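Local structure of putative adenosine kinase (Schistosoma mansoni, 3VAS) at residues F28-P33 with L197-H202; F187-C192 with F210-S215; S102-I107 with A165-P170. The protein probably catalyses the ATP-dependent phosphorylation of adenosine to AMP, as a nucleoside kinase of the ribokinase-like pfkB family. One frame throughout, in Å; residues are numbered along the deposited sequence.

Overall arrangement
Starting from the N terminus, strand 27-40 supplies the first segment of contact 1, whose partner on helix 189-205 lies 164 residues further on. Contact 3, between residues 102-107 and 165-170, closes a loop of 57 residues nested inside this long one. Its strand runs parallel with strand 27-40, and the backbones bond through Gly29, Ser102 and Val104. Contact 2 opens after contact 3 has closed; it closes a short loop of 17 residues, mostly helix, and crosses contact 1. Contacts 1 and 2 share helix 189-205 and the bound adenosine, and Asn32 reaches Thr191 between them. Together the three contacts tie helices to the strands of the ribokinase-like core.

Contact 1: residues F28-P33 with L197-H202. With ADN (adenosine), chain C.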
loop_
_atom_site.group_PDB
_atom_site.type_symbol
_atom_site.label_atom_id
_atom_site.label_comp_id
_atom_site.label_asym_id
_atom_site.label_seq_id
_atom_site.Cartn_x
_atom_site.Cartn_y
_atom_site.Cartn_z
ATOM N N PHE A 28 -2.192 -6.292 11.685
ATOM C CA PHE A 28 -3.241 -6.803 10.806
ATOM C C PHE A 28 -3.373 -5.940 9.559
ATOM O O PHE A 28 -3.415 -4.715 9.646
ATOM C CB PHE A 28 -4.587 -6.847 11.541
ATOM C CG PHE A 28 -5.742 -7.306 10.680
ATOM C CD1 PHE A 28 -6.128 -8.636 10.669
ATOM C CD2 PHE A 28 -6.443 -6.402 9.889
ATOM C CE1 PHE A 28 -7.183 -9.062 9.880
ATOM C CE2 PHE A 28 -7.495 -6.821 9.098
ATOM C CZ PHE A 28 -7.869 -8.152 9.095
ATOM N N GLY A 29 -3.454 -6.586 8.402
ATOM C CA GLY A 29 -3.775 -5.889 7.170
ATOM C C GLY A 29 -4.956 -6.529 6.463
ATOM O O GLY A 29 -5.175 -7.737 6.575
ATOM N N MET A 30 -5.739 -5.721 5.759
ATOM C CA MET A 30 -6.717 -6.247 4.806
ATOM C C MET A 30 -6.551 -5.493 3.497
ATOM O O MET A 30 -6.274 -4.298 3.507
ATOM C CB MET A 30 -8.158 -6.140 5.327
ATOM C CG MET A 30 -8.676 -4.717 5.542
ATOM S SD MET A 30 -10.479 -4.626 5.748
ATOM C CE MET A 30 -11.038 -4.584 4.062
ATOM N N GLY A 31 -6.694 -6.183 2.369
ATOM C CA GLY A 31 -6.507 -5.521 1.089
ATOM C C GLY A 31 -6.874 -6.312 -0.152
ATOM O O GLY A 31 -7.644 -7.277 -0.100
ATOM N N ASN A 32 -6.317 -5.883 -1.280
ATOM C CA ASN A 32 -6.553 -6.541 -2.555
ATOM C C ASN A 32 -5.341 -7.381 -2.959
ATOM O O ASN A 32 -4.311 -6.844 -3.363
ATOM C CB ASN A 32 -6.862 -5.495 -3.634
ATOM C CG ASN A 32 -7.871 -4.453 -3.167
ATOM O OD1 ASN A 32 -8.785 -4.760 -2.399
ATOM N ND2 ASN A 32 -7.706 -3.217 -3.625
ATOM N N PRO A 33 -5.448 -8.709 -2.832
ATOM C CA PRO A 33 -4.297 -9.525 -3.236
ATOM C C PRO A 33 -4.309 -9.705 -4.743
ATOM O O PRO A 33 -5.287 -10.209 -5.301
ATOM C CB PRO A 33 -4.526 -10.850 -2.503
ATOM C CG PRO A 33 -5.994 -10.920 -2.283
ATOM C CD PRO A 33 -6.535 -9.512 -2.244
ATOM N N LEU A 197 -13.695 0.565 7.081
ATOM C CA LEU A 197 -14.300 1.548 7.978
ATOM C C LEU A 197 -14.589 0.926 9.342
ATOM O O LEU A 197 -14.346 1.542 10.380
ATOM C CB LEU A 197 -15.592 2.116 7.377
ATOM C CG LEU A 197 -16.243 3.247 8.179
ATOM C CD1 LEU A 197 -15.245 4.370 8.434
ATOM C CD2 LEU A 197 -17.476 3.786 7.470
ATOM N N LYS A 198 -15.111 -0.297 9.330
ATOM C CA LYS A 198 -15.400 -1.007 10.567
ATOM C C LYS A 198 -14.125 -1.222 11.382
ATOM O O LYS A 198 -14.111 -0.990 12.588
ATOM C CB LYS A 198 -16.072 -2.353 10.289
ATOM C CG LYS A 198 -16.846 -2.884 11.487
ATOM C CD LYS A 198 -16.904 -4.405 11.523
ATOM C CE LYS A 198 -17.511 -4.881 12.845
ATOM N NZ LYS A 198 -17.296 -6.333 13.098
ATOM N N ILE A 199 -13.058 -1.661 10.721
ATOM C CA ILE A 199 -11.787 -1.885 11.405
ATOM C C ILE A 199 -11.208 -0.573 11.936
ATOM O O ILE A 199 -10.683 -0.526 13.044
ATOM C CB ILE A 199 -10.763 -2.596 10.497
ATOM C CG1 ILE A 199 -11.214 -4.031 10.224
ATOM C CG2 ILE A 199 -9.379 -2.600 11.140
ATOM C CD1 ILE A 199 -10.326 -4.783 9.256
ATOM N N ALA A 200 -11.326 0.493 11.148
ATOM C CA ALA A 200 -10.842 1.808 11.559
ATOM C C ALA A 200 -11.536 2.307 12.830
ATOM O O ALA A 200 -10.891 2.847 13.728
ATOM C CB ALA A 200 -11.006 2.816 10.427
ATOM N N LYS A 201 -12.851 2.124 12.901
ATOM C CA LYS A 201 -13.607 2.501 14.092
ATOM C C LYS A 201 -13.199 1.663 15.303
ATOM O O LYS A 201 -13.102 2.183 16.416
ATOM C CB LYS A 201 -15.112 2.381 13.849
ATOM C CG LYS A 201 -15.644 3.376 12.841
ATOM C CD LYS A 201 -17.113 3.157 12.560
ATOM C CE LYS A 201 -17.616 4.159 11.539
ATOM N NZ LYS A 201 -18.996 3.832 11.093
ATOM N N HIS A 202 -12.969 0.372 15.083
ATOM C CA HIS A 202 -12.505 -0.509 16.151
ATOM C C HIS A 202 -11.164 -0.029 16.703
ATOM O O HIS A 202 -10.959 -0.003 17.917
ATOM C CB HIS A 202 -12.386 -1.952 15.655
ATOM C CG HIS A 202 -11.669 -2.858 16.607
ATOM N ND1 HIS A 202 -12.311 -3.534 17.623
ATOM C CD2 HIS A 202 -10.360 -3.193 16.703
ATOM C CE1 HIS A 202 -11.430 -4.248 18.301
ATOM N NE2 HIS A 202 -10.238 -4.059 17.763
HETATM O "O5'" ADN C . 2.839 -0.195 -5.195
HETATM C "C5'" ADN C . 2.930 -1.121 -6.276
HETATM C "C4'" ADN C . 1.931 -2.241 -6.125
HETATM O "O4'" ADN C . 0.597 -1.713 -6.184
HETATM C "C3'" ADN C . 1.983 -3.347 -7.186
HETATM O "O3'" ADN C . 2.532 -4.535 -6.613
HETATM C "C2'" ADN C . 0.501 -3.595 -7.550
HETATM O "O2'" ADN C . 0.104 -4.948 -7.508
HETATM C "C1'" ADN C . -0.257 -2.767 -6.511
HETATM N N9 ADN C . -1.538 -2.233 -6.976
HETATM C C8 ADN C . -1.781 -1.648 -8.133
HETATM N N7 ADN C . -3.214 -1.311 -8.164
HETATM C C5 ADN C . -3.798 -1.749 -6.937
HETATM C C6 ADN C . -5.099 -1.687 -6.448
HETATM N N6 ADN C . -6.138 -1.091 -7.245
HETATM N N1 ADN C . -5.389 -2.210 -5.194
HETATM C C2 ADN C . -4.402 -2.780 -4.431
HETATM N N3 ADN C . -3.120 -2.839 -4.910
HETATM C C4 ADN C . -2.834 -2.309 -6.194
#
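Ile199 holds CG1 anti to its carbonyl carbon (chi1 -68°) and extends CD1 straight on from there, which carries that methyl between Phe28 and Met30. It is a worked case of how the ribokinase-like fold fastens a helix to its central strands: within these segments helix 189-205 meets strand 27-40 through the branched side chain of Ile199. Phe28 turns its ring away from its own backbone N (chi1 177°), and CE2 meets Ile199 CD1 at 3.5 Å. The isoleucine runs roughly perpendicular to the phenylalanine, its methyl approaching the ring obliquely. Met30 instead has CG between its backbone N and carbonyl carbon, and the chain then runs out almost straight to the sulfur. Met30 SD also lies 3.5 Å from Ile199 CD1, the two side chains lying alongside each other and pointing opposite ways.

All three residues are buried. Between Phe28 and Met30, Gly29 bonds through its backbone to Ser102 and Val104 on the neighbouring strand. Tyr182 and Val176 border the same apolar patch: both touch Phe28 and Ile199.

Beyond Met30 the strand leads into the adenosine pocket. Asn32 uses both ends of its amide: OD1 is hydrogen-bonded to Thr191 OG1, near the start of the helix that carries Ile199, which would help to fix the rotation of the amide. Its other end faces the base, where Asn32 ND2 donates a nearly straight bond to adenosine N1, 3.0 Å long with an angle of 166° at the hydrogen.

Contact 2: residues F187-C192 with F210-S215; sequences FVINTC and FCFNLS. With ADN (adenosine), chain C.
Phe187 lies between the adenine of the bound adenosine and Ser215, and its side chain can be followed outward from the backbone. CB comes first, above the plane of the base at its N1 rim, with Phe187 CB only 3.1 Å from adenosine N1. CG, anti to the carbonyl carbon (chi1 -75°), is also nearest N1, and from it the aromatic ring spreads face to face with the base, slightly displaced and nearly parallel, the planes about 15° apart. CD1 lies over the six-membered ring, nearest C2 and N3, while Phe187 CD2 is 3.5 Å from adenosine C6 and also near N6. CE2 stays above C6 and C5. CE1 still has C4 of the base on one side, but Phe187 CE1 is nearer to Ser215 CB, at 3.7 Å. At the tip, Phe187 CZ has Ser215 as its nearest neighbour, 3.6 Å from the carbonyl oxygen Ser215 O.

Ser215 CB covers the centre of the opposite face in a CH-pi contact, 3.7 Å from the centroid of the Phe187 ring and 11° off its normal. The pair links the C-terminal ends of two parallel strands, 181-185 and 209-213, of a beta-alpha-beta unit whose helix is 189-205. Phe187 sits in the link just before the helix, and Ser215 in the turn just after the second strand. An Asx turn shapes that turn: Ser215 N donates to a lone pair of Asn213 OD1 at 2.9 Å. Asn213 ND2 is hydrogen-bonded to Tyr183 OH, so both ends of this amide are engaged.

A second touch, between the first turn of the helix and the strand, is Ile189 CD1 at the edge of the Phe212 ring, 4.3 Å from Phe212 CZ; Met230 of helix 224-231 packs against the same ring.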
loop_
_atom_site.group_PDB
_atom_site.type_symbol
_atom_site.label_atom_id
_atom_site.label_comp_id
_atom_site.label_asym_id
_atom_site.label_seq_id
_atom_site.Cartn_x
_atom_site.Cartn_y
_atom_site.Cartn_z
ATOM N N PHE A 187 -6.319 1.922 -1.568
ATOM C CA PHE A 187 -6.826 1.070 -2.641
ATOM C C PHE A 187 -8.044 0.239 -2.241
ATOM O O PHE A 187 -8.841 -0.152 -3.094
ATOM C CB PHE A 187 -5.729 0.119 -3.119
ATOM C CG PHE A 187 -4.679 0.770 -3.979
ATOM C CD1 PHE A 187 -3.332 0.562 -3.724
ATOM C CD2 PHE A 187 -5.036 1.563 -5.059
ATOM C CE1 PHE A 187 -2.361 1.149 -4.515
ATOM C CE2 PHE A 187 -4.067 2.150 -5.854
ATOM C CZ PHE A 187 -2.730 1.941 -5.580
ATOM N N VAL A 188 -8.179 -0.037 -0.949
ATOM C CA VAL A 188 -9.254 -0.897 -0.455
ATOM C C VAL A 188 -10.605 -0.170 -0.426
ATOM O O VAL A 188 -11.659 -0.795 -0.306
ATOM C CB VAL A 188 -8.891 -1.485 0.924
ATOM C CG1 VAL A 188 -9.897 -2.546 1.355
ATOM C CG2 VAL A 188 -7.498 -2.088 0.861
ATOM N N ILE A 189 -10.566 1.152 -0.562
ATOM C CA ILE A 189 -11.783 1.944 -0.697
ATOM C C ILE A 189 -12.651 1.411 -1.839
ATOM O O ILE A 189 -13.877 1.363 -1.718
ATOM C CB ILE A 189 -11.459 3.442 -0.914
ATOM C CG1 ILE A 189 -10.936 4.060 0.388
ATOM C CG2 ILE A 189 -12.684 4.204 -1.400
ATOM C CD1 ILE A 189 -10.286 5.420 0.219
ATOM N N ASN A 190 -12.010 0.976 -2.926
ATOM C CA ASN A 190 -12.725 0.479 -4.104
ATOM C C ASN A 190 -13.326 -0.920 -3.940
ATOM O O ASN A 190 -14.245 -1.299 -4.671
ATOM C CB ASN A 190 -11.812 0.469 -5.336
ATOM C CG ASN A 190 -11.316 1.855 -5.720
ATOM O OD1 ASN A 190 -10.136 2.035 -6.021
ATOM N ND2 ASN A 190 -12.214 2.838 -5.714
ATOM N N THR A 191 -12.806 -1.695 -2.996
ATOM C CA THR A 191 -13.193 -3.098 -2.906
ATOM C C THR A 191 -14.049 -3.421 -1.685
ATOM O O THR A 191 -14.997 -4.201 -1.779
ATOM C CB THR A 191 -11.962 -4.033 -2.940
ATOM O OG1 THR A 191 -11.032 -3.639 -1.923
ATOM C CG2 THR A 191 -11.274 -3.970 -4.304
ATOM N N CYS A 192 -13.716 -2.833 -0.539
ATOM C CA CYS A 192 -14.449 -3.128 0.684
ATOM C C CYS A 192 -14.372 -1.993 1.698
ATOM O O CYS A 192 -13.820 -2.153 2.787
ATOM C CB CYS A 192 -13.925 -4.417 1.316
ATOM S SG CYS A 192 -14.959 -5.045 2.644
ATOM N N PHE A 210 -3.681 2.873 13.747
ATOM C CA PHE A 210 -4.193 2.658 12.401
ATOM C C PHE A 210 -3.379 3.444 11.381
ATOM O O PHE A 210 -3.315 4.670 11.442
ATOM C CB PHE A 210 -5.672 3.049 12.312
ATOM C CG PHE A 210 -6.330 2.637 11.018
ATOM C CD1 PHE A 210 -6.979 1.416 10.919
ATOM C CD2 PHE A 210 -6.289 3.463 9.906
ATOM C CE1 PHE A 210 -7.583 1.028 9.734
ATOM C CE2 PHE A 210 -6.891 3.084 8.718
ATOM C CZ PHE A 210 -7.536 1.860 8.631
ATOM N N CYS A 211 -2.777 2.734 10.432
ATOM C CA CYS A 211 -1.929 3.353 9.418
ATOM C C CYS A 211 -2.586 3.297 8.044
ATOM O O CYS A 211 -3.069 2.248 7.618
ATOM C CB CYS A 211 -0.558 2.670 9.381
ATOM S SG CYS A 211 0.236 2.536 11.011
ATOM N N PHE A 212 -2.592 4.433 7.352
ATOM C CA PHE A 212 -3.350 4.584 6.117
ATOM C C PHE A 212 -2.468 5.150 5.012
ATOM O O PHE A 212 -1.678 6.064 5.248
ATOM C CB PHE A 212 -4.552 5.498 6.373
ATOM C CG PHE A 212 -5.431 5.717 5.168
ATOM C CD1 PHE A 212 -6.134 4.662 4.602
ATOM C CD2 PHE A 212 -5.574 6.981 4.621
ATOM C CE1 PHE A 212 -6.948 4.862 3.496
ATOM C CE2 PHE A 212 -6.385 7.193 3.512
ATOM C CZ PHE A 212 -7.074 6.131 2.950
ATOM N N ASN A 213 -2.595 4.599 3.809
ATOM C CA ASN A 213 -1.829 5.085 2.664
ATOM C C ASN A 213 -2.748 5.738 1.625
ATOM O O ASN A 213 -3.771 5.162 1.251
ATOM C CB ASN A 213 -1.034 3.934 2.032
ATOM C CG ASN A 213 0.181 4.418 1.242
ATOM O OD1 ASN A 213 0.060 5.219 0.312
ATOM N ND2 ASN A 213 1.362 3.933 1.620
ATOM N N LEU A 214 -2.391 6.936 1.168
ATOM C CA LEU A 214 -3.175 7.616 0.130
ATOM C C LEU A 214 -3.185 6.812 -1.180
ATOM O O LEU A 214 -4.128 6.901 -1.971
ATOM C CB LEU A 214 -2.663 9.047 -0.111
ATOM C CG LEU A 214 -2.707 10.046 1.055
ATOM C CD1 LEU A 214 -2.147 11.410 0.648
ATOM C CD2 LEU A 214 -4.124 10.190 1.604
ATOM N N SER A 215 -2.119 6.047 -1.401
ATOM C CA SER A 215 -2.059 5.016 -2.447
ATOM C C SER A 215 -1.981 5.483 -3.910
ATOM O O SER A 215 -1.128 5.005 -4.658
ATOM C CB SER A 215 -3.178 3.985 -2.269
ATOM O OG SER A 215 -3.044 3.322 -1.025
HETATM O "O5'" ADN C . 2.839 -0.195 -5.195
HETATM C "C5'" ADN C . 2.930 -1.121 -6.276
HETATM C "C4'" ADN C . 1.931 -2.241 -6.125
HETATM O "O4'" ADN C . 0.597 -1.713 -6.184
HETATM C "C3'" ADN C . 1.983 -3.347 -7.186
HETATM O "O3'" ADN C . 2.532 -4.535 -6.613
HETATM C "C2'" ADN C . 0.501 -3.595 -7.550
HETATM O "O2'" ADN C . 0.104 -4.948 -7.508
HETATM C "C1'" ADN C . -0.257 -2.767 -6.511
HETATM N N9 ADN C . -1.538 -2.233 -6.976
HETATM C C8 ADN C . -1.781 -1.648 -8.133
HETATM N N7 ADN C . -3.214 -1.311 -8.164
HETATM C C5 ADN C . -3.798 -1.749 -6.937
HETATM C C6 ADN C . -5.099 -1.687 -6.448
HETATM N N6 ADN C . -6.138 -1.091 -7.245
HETATM N N1 ADN C . -5.389 -2.210 -5.194
HETATM C C2 ADN C . -4.402 -2.780 -4.431
HETATM N N3 ADN C . -3.120 -2.839 -4.910
HETATM C C4 ADN C . -2.834 -2.309 -6.194
#

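Contact 3: residues S102-I107 with A165-P170; sequences SYVGCI and AHIEQP
Val104 and His166 make the main van der Waals contact, reaching toward each other from strand and helix. CG1 stands anti to the backbone N of Val104 (chi1 169°), and this methyl meets the imidazole at its edge, in the ring plane. Val104 CG1 is 3.8 Å from His166 CD2 and 3.9 Å from His166 NE2. A looser, apolar touch lies beside it, Val104 CG1 to Ile167 CG1 at 4.5 Å. Leu162 and Val172 also pack on Val104, and Phe28 reaches it from the adjoining strand.

Of the polar bonds, one anchors the ring to strand 126-131: His166 NE2 is hydrogen-bonded to the backbone O of Glu128, which gives this buried nitrogen a partner and ties down the ring whose edge receives the valine. The others close the end of helix 164-167, where Gln169 folds its amide back. Gln169 NE2 donates to a lone pair of His166 O over 3.2 Å at 169°, while the bond from Gln169 N to the same oxygen is long and weak.

Gln169 is also the N-cap residue of helix 170-178, so the turn joins two successive helices. A short helix laid on parallel strands in this way belongs to the layered alpha/beta core of the ribokinase-like fold, here with the Val104 side chain about 13 Å from the bound adenosine.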
loop_
_atom_site.group_PDB
_atom_site.type_symbol
_atom_site.label_atom_id
_atom_site.label_comp_id
_atom_site.label_asym_id
_atom_site.label_seq_id
_atom_site.Cartn_x
_atom_site.Cartn_y
_atom_site.Cartn_z
ATOM N N SER A 102 -0.926 -10.498 10.259
ATOM C CA SER A 102 -2.134 -11.133 9.745
ATOM C C SER A 102 -2.612 -10.383 8.509
ATOM O O SER A 102 -2.510 -9.155 8.448
ATOM C CB SER A 102 -3.247 -11.099 10.792
ATOM O OG SER A 102 -2.954 -11.920 11.903
ATOM N N TYR A 103 -3.141 -11.122 7.536
ATOM C CA TYR A 103 -3.672 -10.519 6.319
ATOM C C TYR A 103 -4.982 -11.165 5.866
ATOM O O TYR A 103 -5.127 -12.391 5.888
ATOM C CB TYR A 103 -2.647 -10.586 5.187
ATOM C CG TYR A 103 -3.128 -9.981 3.881
ATOM C CD1 TYR A 103 -3.012 -8.615 3.640
ATOM C CD2 TYR A 103 -3.686 -10.777 2.883
ATOM C CE1 TYR A 103 -3.437 -8.059 2.444
ATOM C CE2 TYR A 103 -4.116 -10.234 1.679
ATOM C CZ TYR A 103 -3.991 -8.872 1.464
ATOM O OH TYR A 103 -4.421 -8.319 0.273
ATOM N N VAL A 104 -5.920 -10.319 5.449
ATOM C CA VAL A 104 -7.199 -10.748 4.893
ATOM C C VAL A 104 -7.416 -10.117 3.517
ATOM O O VAL A 104 -7.252 -8.907 3.347
ATOM C CB VAL A 104 -8.366 -10.336 5.813
ATOM C CG1 VAL A 104 -9.709 -10.528 5.110
ATOM C CG2 VAL A 104 -8.313 -11.111 7.126
ATOM N N GLY A 105 -7.778 -10.940 2.535
ATOM C CA GLY A 105 -8.095 -10.459 1.202
ATOM C C GLY A 105 -8.912 -11.490 0.445
ATOM O O GLY A 105 -9.088 -12.615 0.922
ATOM N N CYS A 106 -9.406 -11.125 -0.735
ATOM C CA CYS A 106 -10.196 -12.062 -1.538
ATOM C C CYS A 106 -9.520 -12.464 -2.850
ATOM O O CYS A 106 -9.253 -11.624 -3.715
ATOM C CB CYS A 106 -11.600 -11.507 -1.815
ATOM S SG CYS A 106 -12.711 -12.692 -2.625
ATOM N N ILE A 107 -9.252 -13.759 -2.989
ATOM C CA ILE A 107 -8.708 -14.317 -4.220
ATOM C C ILE A 107 -9.748 -15.217 -4.892
ATOM O O ILE A 107 -10.771 -15.557 -4.287
ATOM C CB ILE A 107 -7.443 -15.161 -3.952
ATOM C CG1 ILE A 107 -7.755 -16.288 -2.960
ATOM C CG2 ILE A 107 -6.288 -14.285 -3.446
ATOM C CD1 ILE A 107 -6.625 -17.310 -2.805
ATOM N N ALA A 165 -19.149 -9.567 5.608
ATOM C CA ALA A 165 -19.561 -10.878 6.097
ATOM C C ALA A 165 -18.376 -11.799 6.371
ATOM O O ALA A 165 -18.380 -12.552 7.345
ATOM C CB ALA A 165 -20.530 -11.541 5.117
ATOM N N HIS A 166 -17.368 -11.747 5.507
ATOM C CA HIS A 166 -16.202 -12.608 5.661
ATOM C C HIS A 166 -15.327 -12.105 6.797
ATOM O O HIS A 166 -14.785 -12.887 7.576
ATOM C CB HIS A 166 -15.397 -12.660 4.368
ATOM C CG HIS A 166 -14.045 -13.280 4.530
ATOM N ND1 HIS A 166 -13.856 -14.644 4.604
ATOM C CD2 HIS A 166 -12.818 -12.721 4.647
ATOM C CE1 HIS A 166 -12.568 -14.898 4.753
ATOM N NE2 HIS A 166 -11.916 -13.749 4.784
ATOM N N ILE A 167 -15.204 -10.787 6.882
ATOM C CA ILE A 167 -14.413 -10.135 7.917
ATOM C C ILE A 167 -15.018 -10.349 9.306
ATOM O O ILE A 167 -14.295 -10.455 10.297
ATOM C CB ILE A 167 -14.270 -8.630 7.609
ATOM C CG1 ILE A 167 -13.477 -8.439 6.313
ATOM C CG2 ILE A 167 -13.597 -7.892 8.752
ATOM C CD1 ILE A 167 -13.492 -7.019 5.787
ATOM N N GLU A 168 -16.342 -10.444 9.373
ATOM C CA GLU A 168 -17.029 -10.545 10.658
ATOM C C GLU A 168 -17.187 -11.973 11.175
ATOM O O GLU A 168 -17.750 -12.186 12.250
ATOM C CB GLU A 168 -18.389 -9.843 10.605
ATOM C CG GLU A 168 -18.293 -8.327 10.546
ATOM C CD GLU A 168 -19.650 -7.650 10.562
ATOM O OE1 GLU A 168 -20.615 -8.221 10.005
ATOM O OE2 GLU A 168 -19.752 -6.547 11.138
ATOM N N GLN A 169 -16.698 -12.950 10.416
ATOM C CA GLN A 169 -16.659 -14.326 10.904
ATOM C C GLN A 169 -15.824 -14.354 12.175
ATOM O O GLN A 169 -14.779 -13.713 12.234
ATOM C CB GLN A 169 -16.026 -15.249 9.871
ATOM C CG GLN A 169 -16.908 -15.592 8.697
ATOM C CD GLN A 169 -16.218 -16.537 7.740
ATOM O OE1 GLN A 169 -16.543 -17.721 7.680
ATOM N NE2 GLN A 169 -15.248 -16.021 6.995
ATOM N N PRO A 170 -16.292 -15.080 13.202
ATOM C CA PRO A 170 -15.574 -15.162 14.480
ATOM C C PRO A 170 -14.081 -15.474 14.330
ATOM O O PRO A 170 -13.269 -14.880 15.043
ATOM C CB PRO A 170 -16.296 -16.298 15.203
ATOM C CG PRO A 170 -17.702 -16.194 14.704
ATOM C CD PRO A 170 -17.588 -15.781 13.254
#